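Local coordinates for periplasmic binding protein (Agrobacterium tumefaciens str. B6, PDB 5L9G) that binds the opine mannopine with high specificity in the periplasm, probably delivering it to an ABC transporter for uptake into the bacterial cell, at residues Q231-N235 and D236-F240; Y254-V257 and K258-H262; A104-P108 and G109-D113; P43-A47 and L48-Y52. One frame throughout, in Å; residues are numbered along the deposited sequence.

Interaction 1 of 4, residues Q231-N235 and D236-F240; sequences QGAIN and DGANF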
loop_
_atom_site.group_PDB
_atom_site.type_symbol
_atom_site.label_atom_id
_atom_site.label_comp_id
_atom_site.label_asym_id
_atom_site.label_seq_id
_atom_site.Cartn_x
_atom_site.Cartn_y
_atom_site.Cartn_z
ATOM N N GLN A 231 7.538 -9.744 -5.208
ATOM C CA GLN A 231 7.330 -11.116 -5.667
ATOM C C GLN A 231 7.194 -11.182 -7.207
ATOM O O GLN A 231 7.762 -12.082 -7.834
ATOM C CB GLN A 231 6.140 -11.784 -4.938
ATOM C CG GLN A 231 6.009 -13.286 -5.317
ATOM C CD GLN A 231 7.240 -14.125 -4.972
ATOM O OE1 GLN A 231 7.866 -14.770 -5.819
ATOM N NE2 GLN A 231 7.645 -14.109 -3.730
ATOM N N GLY A 232 6.481 -10.213 -7.783
ATOM C CA GLY A 232 6.310 -10.100 -9.235
ATOM C C GLY A 232 7.648 -9.921 -9.955
ATOM O O GLY A 232 7.890 -10.569 -10.976
ATOM N N ALA A 233 8.563 -9.111 -9.385
ATOM C CA ALA A 233 9.895 -8.917 -9.971
ATOM C C ALA A 233 10.717 -10.220 -9.898
ATOM O O ALA A 233 11.331 -10.617 -10.885
ATOM C CB ALA A 233 10.626 -7.791 -9.254
ATOM N N ILE A 234 10.670 -10.919 -8.742
ATOM C CA ILE A 234 11.364 -12.200 -8.548
ATOM C C ILE A 234 10.804 -13.235 -9.550
ATOM O O ILE A 234 11.581 -13.972 -10.182
ATOM C CB ILE A 234 11.241 -12.667 -7.065
ATOM C CG1 ILE A 234 12.027 -11.675 -6.152
ATOM C CG2 ILE A 234 11.756 -14.136 -6.894
ATOM C CD1 ILE A 234 11.788 -11.868 -4.623
ATOM N N ASN A 235 9.458 -13.280 -9.712
ATOM C CA ASN A 235 8.824 -14.197 -10.685
ATOM C C ASN A 235 9.336 -13.917 -12.114
ATOM O O ASN A 235 9.507 -14.848 -12.918
ATOM C CB ASN A 235 7.297 -14.048 -10.651
ATOM C CG ASN A 235 6.633 -14.639 -9.427
ATOM O OD1 ASN A 235 5.446 -14.413 -9.175
ATOM N ND2 ASN A 235 7.385 -15.360 -8.615
ATOM N N ASP A 236 9.634 -12.650 -12.390
ATOM C CA ASP A 236 10.159 -12.178 -13.679
ATOM C C ASP A 236 11.682 -12.369 -13.829
ATOM O O ASP A 236 12.267 -11.931 -14.834
ATOM C CB ASP A 236 9.748 -10.706 -13.915
ATOM C CG ASP A 236 8.275 -10.525 -14.206
ATOM O OD1 ASP A 236 7.601 -11.533 -14.553
ATOM O OD2 ASP A 236 7.792 -9.386 -14.091
ATOM N N GLY A 237 12.296 -13.035 -12.855
ATOM C CA GLY A 237 13.716 -13.359 -12.875
ATOM C C GLY A 237 14.644 -12.529 -12.005
ATOM O O GLY A 237 15.850 -12.785 -12.034
ATOM N N ALA A 238 14.126 -11.550 -11.210
ATOM C CA ALA A 238 15.011 -10.742 -10.355
ATOM C C ALA A 238 15.707 -11.616 -9.296
ATOM O O ALA A 238 15.068 -12.465 -8.687
ATOM C CB ALA A 238 14.226 -9.630 -9.673
ATOM N N ASN A 239 17.019 -11.414 -9.110
ATOM C CA ASN A 239 17.817 -12.163 -8.151
ATOM C C ASN A 239 17.790 -11.431 -6.800
ATOM O O ASN A 239 18.828 -10.935 -6.312
ATOM C CB ASN A 239 19.263 -12.364 -8.660
ATOM C CG ASN A 239 20.065 -13.321 -7.817
ATOM O OD1 ASN A 239 19.521 -14.100 -7.039
ATOM N ND2 ASN A 239 21.384 -13.243 -7.900
ATOM N N PHE A 240 16.567 -11.339 -6.229
ATOM C CA PHE A 240 16.312 -10.694 -4.957
ATOM C C PHE A 240 15.656 -11.642 -3.995
ATOM O O PHE A 240 15.074 -12.663 -4.388
ATOM C CB PHE A 240 15.407 -9.460 -5.143
ATOM C CG PHE A 240 16.146 -8.178 -5.456
ATOM C CD1 PHE A 240 16.960 -8.077 -6.589
ATOM C CD2 PHE A 240 15.999 -7.056 -4.646
ATOM C CE1 PHE A 240 17.631 -6.882 -6.887
ATOM C CE2 PHE A 240 16.671 -5.859 -4.950
ATOM C CZ PHE A 240 17.473 -5.777 -6.076
HETATM O O HOH W 1 14.314 -15.023 -9.608
#

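Interaction 2 of 4, residues Y254-V257 and K258-H262; sequences YAIV and KGAPH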
loop_
_atom_site.group_PDB
_atom_site.type_symbol
_atom_site.label_atom_id
_atom_site.label_comp_id
_atom_site.label_asym_id
_atom_site.label_seq_id
_atom_site.Cartn_x
_atom_site.Cartn_y
_atom_site.Cartn_z
ATOM N N TYR A 254 -11.224 1.045 -1.610
ATOM C CA TYR A 254 -11.863 1.951 -2.558
ATOM C C TYR A 254 -12.684 3.032 -1.886
ATOM O O TYR A 254 -13.340 2.790 -0.864
ATOM C CB TYR A 254 -12.776 1.179 -3.519
ATOM C CG TYR A 254 -12.058 0.153 -4.376
ATOM C CD1 TYR A 254 -11.127 0.546 -5.333
ATOM C CD2 TYR A 254 -12.306 -1.208 -4.224
ATOM C CE1 TYR A 254 -10.476 -0.391 -6.141
ATOM C CE2 TYR A 254 -11.646 -2.157 -5.013
ATOM C CZ TYR A 254 -10.737 -1.740 -5.973
ATOM O OH TYR A 254 -10.077 -2.672 -6.747
ATOM N N ALA A 255 -12.715 4.201 -2.532
ATOM C CA ALA A 255 -13.512 5.360 -2.114
ATOM C C ALA A 255 -14.081 5.975 -3.391
ATOM O O ALA A 255 -13.554 5.724 -4.484
ATOM C CB ALA A 255 -12.631 6.369 -1.398
ATOM N N ILE A 256 -15.159 6.758 -3.247
ATOM C CA ILE A 256 -15.770 7.457 -4.379
ATOM C C ILE A 256 -15.459 8.938 -4.211
ATOM O O ILE A 256 -15.600 9.472 -3.116
ATOM C CB ILE A 256 -17.269 7.097 -4.552
ATOM C CG1 ILE A 256 -17.378 5.624 -5.039
ATOM C CG2 ILE A 256 -17.977 8.067 -5.530
ATOM C CD1 ILE A 256 -18.765 5.006 -4.989
ATOM N N VAL A 257 -14.941 9.568 -5.272
ATOM C CA VAL A 257 -14.535 10.976 -5.272
ATOM C C VAL A 257 -15.753 11.896 -5.098
ATOM O O VAL A 257 -16.787 11.673 -5.734
ATOM C CB VAL A 257 -13.681 11.334 -6.526
ATOM C CG1 VAL A 257 -13.149 12.766 -6.450
ATOM C CG2 VAL A 257 -12.522 10.354 -6.697
ATOM N N LYS A 258 -15.640 12.898 -4.193
ATOM C CA LYS A 258 -16.697 13.890 -3.950
ATOM C C LYS A 258 -17.002 14.596 -5.273
ATOM O O LYS A 258 -16.098 15.149 -5.898
ATOM C CB LYS A 258 -16.252 14.901 -2.883
ATOM C CG LYS A 258 -17.378 15.817 -2.394
ATOM C CD LYS A 258 -17.863 15.403 -1.014
ATOM C CE LYS A 258 -19.236 15.939 -0.702
ATOM N NZ LYS A 258 -19.700 15.487 0.634
ATOM N N GLY A 259 -18.262 14.532 -5.694
ATOM C CA GLY A 259 -18.715 15.125 -6.944
ATOM C C GLY A 259 -18.454 14.245 -8.150
ATOM O O GLY A 259 -18.465 14.745 -9.282
ATOM N N ALA A 260 -18.232 12.914 -7.918
ATOM C CA ALA A 260 -17.988 11.909 -8.968
ATOM C C ALA A 260 -19.079 12.047 -10.048
ATOM O O ALA A 260 -20.263 12.083 -9.697
ATOM C CB ALA A 260 -18.020 10.506 -8.393
ATOM N N PRO A 261 -18.713 12.142 -11.350
ATOM C CA PRO A 261 -19.752 12.332 -12.389
ATOM C C PRO A 261 -20.746 11.178 -12.540
ATOM O O PRO A 261 -21.889 11.400 -12.936
ATOM C CB PRO A 261 -18.947 12.577 -13.673
ATOM C CG PRO A 261 -17.591 12.020 -13.391
ATOM C CD PRO A 261 -17.352 12.141 -11.931
ATOM N N HIS A 262 -20.313 9.955 -12.220
ATOM C CA HIS A 262 -21.138 8.750 -12.317
ATOM C C HIS A 262 -21.239 8.119 -10.937
ATOM O O HIS A 262 -21.090 6.902 -10.798
ATOM C CB HIS A 262 -20.533 7.766 -13.339
ATOM C CG HIS A 262 -20.071 8.415 -14.606
ATOM N ND1 HIS A 262 -20.960 8.742 -15.611
ATOM C CD2 HIS A 262 -18.827 8.793 -14.981
ATOM C CE1 HIS A 262 -20.233 9.290 -16.571
ATOM N NE2 HIS A 262 -18.943 9.337 -16.242
#

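Interaction 3 of 4, residues A104-P108 and G109-D113; sequences ADFPP and GSVTD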
loop_
_atom_site.group_PDB
_atom_site.type_symbol
_atom_site.label_atom_id
_atom_site.label_comp_id
_atom_site.label_asym_id
_atom_site.label_seq_id
_atom_site.Cartn_x
_atom_site.Cartn_y
_atom_site.Cartn_z
ATOM N N ALA A 104 -18.907 -7.345 9.054
ATOM C CA ALA A 104 -18.512 -8.623 9.669
ATOM C C ALA A 104 -17.641 -9.492 8.735
ATOM O O ALA A 104 -16.853 -10.302 9.217
ATOM C CB ALA A 104 -19.744 -9.399 10.113
ATOM N N ASP A 105 -17.764 -9.300 7.406
ATOM C CA ASP A 105 -16.989 -10.026 6.396
ATOM C C ASP A 105 -15.590 -9.448 6.183
ATOM O O ASP A 105 -14.802 -10.050 5.464
ATOM C CB ASP A 105 -17.726 -10.013 5.049
ATOM C CG ASP A 105 -19.078 -10.684 5.063
ATOM O OD1 ASP A 105 -19.255 -11.651 5.839
ATOM O OD2 ASP A 105 -19.932 -10.297 4.246
ATOM N N PHE A 106 -15.300 -8.265 6.739
ATOM C CA PHE A 106 -14.009 -7.613 6.520
ATOM C C PHE A 106 -13.227 -7.435 7.835
ATOM O O PHE A 106 -13.843 -7.480 8.901
ATOM C CB PHE A 106 -14.234 -6.255 5.807
ATOM C CG PHE A 106 -14.696 -6.398 4.375
ATOM C CD1 PHE A 106 -16.028 -6.677 4.078
ATOM C CD2 PHE A 106 -13.795 -6.282 3.321
ATOM C CE1 PHE A 106 -16.439 -6.870 2.756
ATOM C CE2 PHE A 106 -14.221 -6.426 1.991
ATOM C CZ PHE A 106 -15.533 -6.732 1.718
ATOM N N PRO A 107 -11.885 -7.224 7.808
ATOM C CA PRO A 107 -11.162 -7.010 9.076
ATOM C C PRO A 107 -11.725 -5.807 9.855
ATOM O O PRO A 107 -12.265 -4.876 9.238
ATOM C CB PRO A 107 -9.718 -6.756 8.623
ATOM C CG PRO A 107 -9.610 -7.399 7.277
ATOM C CD PRO A 107 -10.961 -7.170 6.652
ATOM N N PRO A 108 -11.689 -5.819 11.209
ATOM C CA PRO A 108 -12.222 -4.663 11.950
ATOM C C PRO A 108 -11.461 -3.378 11.610
ATOM O O PRO A 108 -10.239 -3.411 11.447
ATOM C CB PRO A 108 -12.068 -5.066 13.428
ATOM C CG PRO A 108 -11.027 -6.111 13.443
ATOM C CD PRO A 108 -11.099 -6.826 12.116
ATOM N N GLY A 109 -12.214 -2.294 11.433
ATOM C CA GLY A 109 -11.683 -0.981 11.081
ATOM C C GLY A 109 -11.349 -0.796 9.610
ATOM O O GLY A 109 -11.038 0.325 9.194
ATOM N N SER A 110 -11.443 -1.875 8.799
ATOM C CA SER A 110 -11.105 -1.832 7.367
ATOM C C SER A 110 -12.219 -1.254 6.467
ATOM O O SER A 110 -11.999 -1.064 5.263
ATOM C CB SER A 110 -10.665 -3.204 6.878
ATOM O OG SER A 110 -11.770 -4.065 6.673
ATOM N N VAL A 111 -13.406 -0.987 7.046
ATOM C CA VAL A 111 -14.536 -0.400 6.325
ATOM C C VAL A 111 -14.992 0.837 7.109
ATOM O O VAL A 111 -15.368 0.714 8.277
ATOM C CB VAL A 111 -15.692 -1.413 6.074
ATOM C CG1 VAL A 111 -16.887 -0.737 5.384
ATOM C CG2 VAL A 111 -15.217 -2.625 5.260
ATOM N N THR A 112 -14.913 2.027 6.489
ATOM C CA THR A 112 -15.337 3.279 7.138
ATOM C C THR A 112 -16.587 3.756 6.402
ATOM O O THR A 112 -17.026 3.075 5.468
ATOM C CB THR A 112 -14.209 4.345 7.093
ATOM O OG1 THR A 112 -14.116 4.878 5.767
ATOM C CG2 THR A 112 -12.845 3.817 7.564
ATOM N N ASP A 113 -17.137 4.939 6.772
ATOM C CA ASP A 113 -18.296 5.497 6.056
ATOM C C ASP A 113 -17.920 5.983 4.633
ATOM O O ASP A 113 -18.808 6.357 3.869
ATOM C CB ASP A 113 -18.917 6.657 6.864
ATOM C CG ASP A 113 -18.007 7.850 7.143
ATOM O OD1 ASP A 113 -16.892 7.901 6.573
ATOM O OD2 ASP A 113 -18.419 8.741 7.912
#

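Interaction 4 of 4, residues P43-A47 and L48-Y52; sequences PAAKA and LNITY. With EDO (1,2-ethanediol), chain E.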
loop_
_atom_site.group_PDB
_atom_site.type_symbol
_atom_site.label_atom_id
_atom_site.label_comp_id
_atom_site.label_asym_id
_atom_site.label_seq_id
_atom_site.Cartn_x
_atom_site.Cartn_y
_atom_site.Cartn_z
ATOM N N PRO A 43 -14.906 -8.661 -14.308
ATOM C CA PRO A 43 -16.067 -9.532 -14.030
ATOM C C PRO A 43 -17.256 -8.821 -13.378
ATOM O O PRO A 43 -18.391 -9.124 -13.749
ATOM C CB PRO A 43 -15.499 -10.652 -13.148
ATOM C CG PRO A 43 -14.037 -10.433 -13.095
ATOM C CD PRO A 43 -13.762 -9.020 -13.449
ATOM N N ALA A 44 -17.009 -7.866 -12.442
ATOM C CA ALA A 44 -18.108 -7.120 -11.796
ATOM C C ALA A 44 -18.870 -6.250 -12.802
ATOM O O ALA A 44 -20.102 -6.250 -12.794
ATOM C CB ALA A 44 -17.599 -6.273 -10.640
ATOM N N ALA A 45 -18.145 -5.534 -13.690
ATOM C CA ALA A 45 -18.778 -4.713 -14.731
ATOM C C ALA A 45 -19.564 -5.583 -15.721
ATOM O O ALA A 45 -20.627 -5.146 -16.169
ATOM C CB ALA A 45 -17.743 -3.878 -15.467
ATOM N N LYS A 46 -19.076 -6.823 -16.015
ATOM C CA LYS A 46 -19.754 -7.788 -16.906
ATOM C C LYS A 46 -21.095 -8.219 -16.269
ATOM O O LYS A 46 -22.129 -8.205 -16.934
ATOM C CB LYS A 46 -18.859 -9.024 -17.159
ATOM C CG LYS A 46 -19.367 -9.925 -18.289
ATOM C CD LYS A 46 -19.075 -11.401 -18.036
ATOM C CE LYS A 46 -17.865 -11.896 -18.792
ATOM N NZ LYS A 46 -17.736 -13.374 -18.708
ATOM N N ALA A 47 -21.069 -8.555 -14.962
ATOM C CA ALA A 47 -22.247 -8.969 -14.196
ATOM C C ALA A 47 -23.316 -7.878 -14.101
ATOM O O ALA A 47 -24.509 -8.203 -14.177
ATOM C CB ALA A 47 -21.834 -9.426 -12.811
ATOM N N LEU A 48 -22.908 -6.594 -13.955
ATOM C CA LEU A 48 -23.867 -5.480 -13.862
ATOM C C LEU A 48 -24.256 -4.939 -15.237
ATOM O O LEU A 48 -25.130 -4.072 -15.323
ATOM C CB LEU A 48 -23.320 -4.316 -13.017
ATOM C CG LEU A 48 -22.956 -4.573 -11.566
ATOM C CD1 LEU A 48 -22.101 -3.449 -11.053
ATOM C CD2 LEU A 48 -24.194 -4.736 -10.695
ATOM N N ASN A 49 -23.560 -5.404 -16.291
ATOM C CA ASN A 49 -23.713 -4.978 -17.685
ATOM C C ASN A 49 -23.454 -3.452 -17.816
ATOM O O ASN A 49 -24.290 -2.691 -18.315
ATOM C CB ASN A 49 -25.057 -5.455 -18.275
ATOM C CG ASN A 49 -25.166 -5.257 -19.753
ATOM O OD1 ASN A 49 -24.395 -5.816 -20.539
ATOM N ND2 ASN A 49 -26.054 -4.368 -20.129
ATOM N N ILE A 50 -22.290 -3.017 -17.294
ATOM C CA ILE A 50 -21.841 -1.617 -17.312
ATOM C C ILE A 50 -20.467 -1.501 -18.001
ATOM O O ILE A 50 -19.751 -2.499 -18.115
ATOM C CB ILE A 50 -21.850 -0.961 -15.892
ATOM C CG1 ILE A 50 -20.768 -1.556 -14.967
ATOM C CG2 ILE A 50 -23.242 -0.998 -15.235
ATOM C CD1 ILE A 50 -20.210 -0.584 -13.920
ATOM N N THR A 51 -20.110 -0.287 -18.459
ATOM C CA THR A 51 -18.813 -0.013 -19.080
ATOM C C THR A 51 -18.004 0.881 -18.151
ATOM O O THR A 51 -18.573 1.722 -17.448
ATOM C CB THR A 51 -18.945 0.589 -20.487
ATOM O OG1 THR A 51 -19.674 1.825 -20.412
ATOM C CG2 THR A 51 -19.574 -0.374 -21.480
ATOM N N TYR A 52 -16.682 0.695 -18.149
ATOM C CA TYR A 52 -15.778 1.457 -17.299
ATOM C C TYR A 52 -14.462 1.794 -18.019
ATOM O O TYR A 52 -14.043 1.094 -18.954
ATOM C CB TYR A 52 -15.529 0.730 -15.934
ATOM C CG TYR A 52 -14.704 -0.530 -16.089
ATOM C CD1 TYR A 52 -15.257 -1.683 -16.637
ATOM C CD2 TYR A 52 -13.344 -0.537 -15.791
ATOM C CE1 TYR A 52 -14.480 -2.808 -16.893
ATOM C CE2 TYR A 52 -12.550 -1.659 -16.054
ATOM C CZ TYR A 52 -13.131 -2.795 -16.597
ATOM O OH TYR A 52 -12.412 -3.933 -16.824
HETATM C C1 EDO E . -14.286 -5.886 -19.440
HETATM O O1 EDO E . -13.273 -4.892 -19.306
HETATM C C2 EDO E . -15.612 -5.354 -18.835
HETATM O O2 EDO E . -16.310 -6.395 -18.181
HETATM O O HOH W 2 -22.552 -8.184 -19.585
#

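Interaction 1 of 4, residues Q231-N235 and D236-F240
A233 and I234 meet G237 and A238 in a local capping contact, at the point where helix 227-235 ends and the chain turns toward strand 240-256. Two backbone bonds run back into the last turn of the helix. A238 N reaches A233 O at 3.0 Å and is nearly straight (164°), while G237 N reaches I234 O at 2.9 Å from well above the carbonyl plane. D236 N adds a 3.1 Å bond to G232 O, the last of the ordinary helical kind. I234 O is gripped a second time by a water that also donates to A238 O, bridging the two carbonyls. Apolar contacts follow the polar ones: A233 CB sits 4.1 Å from A238 CB, and both methyls rest on I215 of helix 208-216. With CG1 beside its backbone N (chi1 -67°), I234 sends its ethyl branch along the departing chain, where CD1 lies 3.4 Å from F240 O and CG1 4.2 Å from F240 CB. G237 takes the positive phi (103°), at which a CB would press against the preceding carbonyl oxygen. Such a nested pair of bonds, 6→1 outside 5→2, with a glycine of positive phi at C-prime, is the Schellman motif.

Interaction 2 of 4, residues Y254-V257 and K258-H262
The V257 carbonyl is the flat group used across the contact: A260 N stands above its plane, about 40° out of it, and donates to V257 O over 2.9 Å. The A260 methyl crowds the same oxygen, with CB 3.2 Å from V257 O. Farther along, the H262 ring receives P261 CB on one face, 4.0 Å above the plane and displaced toward the rim. The bond from A260 N back to V257 O closes a type II beta turn, V257 to A260, through which the chain leaves the end of strand 240-256 for helix 263-273. It is bent (133° at the hydrogen). G259, with a phi of 83°, occupies the third place of the turn, where this class favours glycine, and its N-H is taken by E94 OE1. I256 supplies the hydrophobic part: CG2, anti to the backbone N, points its methyl at A260 CB, 3.8 Å away, while the residue also packs on A266 and M267 of the following helix. On the next residue V257 CG1 leans over the start of the turn, 3.4 Å from K258 N, and the side chain packs against V72 and I77. H262 is the N-cap residue of helix 263-273, its own N-H held by D75 OD1. One bent backbone bond and one methyl contact span the turn, consistent with extra hold from outside: E94, and backbone bonds of V257 with D75 and K258 with V92.

Interaction 3 of 4, residues A104-P108 and G109-D113
A type II beta turn from P107 to S110 carries this contact, and the S110 side chain doubles its closing bond. S110 N donates to P107 O at 3.1 Å in the usual way (157° at the hydrogen), and S110 OG donates to the same oxygen at 2.7 Å. Both donors approach from one face of the carbonyl plane, the hydroxyl tilted less from it than the amide, so that one backbone oxygen is gripped twice by a single residue. The hydroxyl gets there because chi1 of 78° places OG between the backbone N and the carbonyl carbon of S110, turned back over the turn. There it also touches carbon: P107 CD lies 3.2 Å from OG and F106 CB 3.4 Å from it. P108 and G109 fill the two corners, the glycine with the positive phi expected at the third position. The turn delivers the chain into the short, weakly bonded strand 111-112, which runs antiparallel to strand 115-128 in the large mixed sheet; S110 packs on A117 and P107 on N120 of that long strand. V111 then meets F106 from the strand side. Its CG2 branch, set beside the backbone N, comes 3.8 Å from F106 CB and 3.9 Å from F106 CG, approaching the ring obliquely. V101 packs against both of these apolar side chains, and A291 also touches F106.

Interaction 4 of 4, residues P43-A47 and L48-Y52
Y52 reaches back to A45: a chi1 of 70° tucks CG in over its own backbone, which brings the ring alongside the last turns of helix 30-48. CD1 is the first ring atom to touch, 3.5 Å from A45 CB. CE1 comes next, with C2 of a bound 1,2-ethanediol, probably from the crystallisation liquor, at the ring edge, in its plane. At the tip, Y52 OH accepts a 2.8 Å hydrogen bond from O1 of that diol and is also hydrogen-bonded to D37 OD1; the diol is hydrogen-bonded to A42 O as well. What brings the chain round is a Schellman motif: I50 N donates to A45 O at 2.9 Å, almost straight at 173°, and N49 N to K46 O at 3.2 Å, N49 taking the positive phi. The motif ends the helix of a beta-alpha-beta unit, whose strands 23-27 and 52-56 lie parallel. A water joins K46 O to N49 OD1, adding a side-chain link to the cap. L48 N still bonds to A44 O in the helical manner, and its CG rests 3.5 Å from that oxygen. I50 CG1 lies 3.8 Å from A45 CB, and both residues pack against F269 of helix 263-273.

Overall arrangement
All four contacts are places where the chain changes direction: helix ends in interactions 1 and 4, type II turns in 2 and 3. Interaction 1 stands apart, its centre 36 Å from that of interaction 2 and on the opposite side of the chain's centre, yet strand 240-256 connects them, starting in one and ending in the other. Interactions 2 and 3 reach the same sheet, with nearest atoms about 7 Å apart. Interactions 2 and 4 come equally near, and helix 263-273 packs against both. None of interactions 1 to 3 touches mannopine: G232 of interaction 1 lies about 10 Å from it, the V257 side chain of interaction 2 about 11 Å and the S110 side chain of interaction 3 about 12 Å.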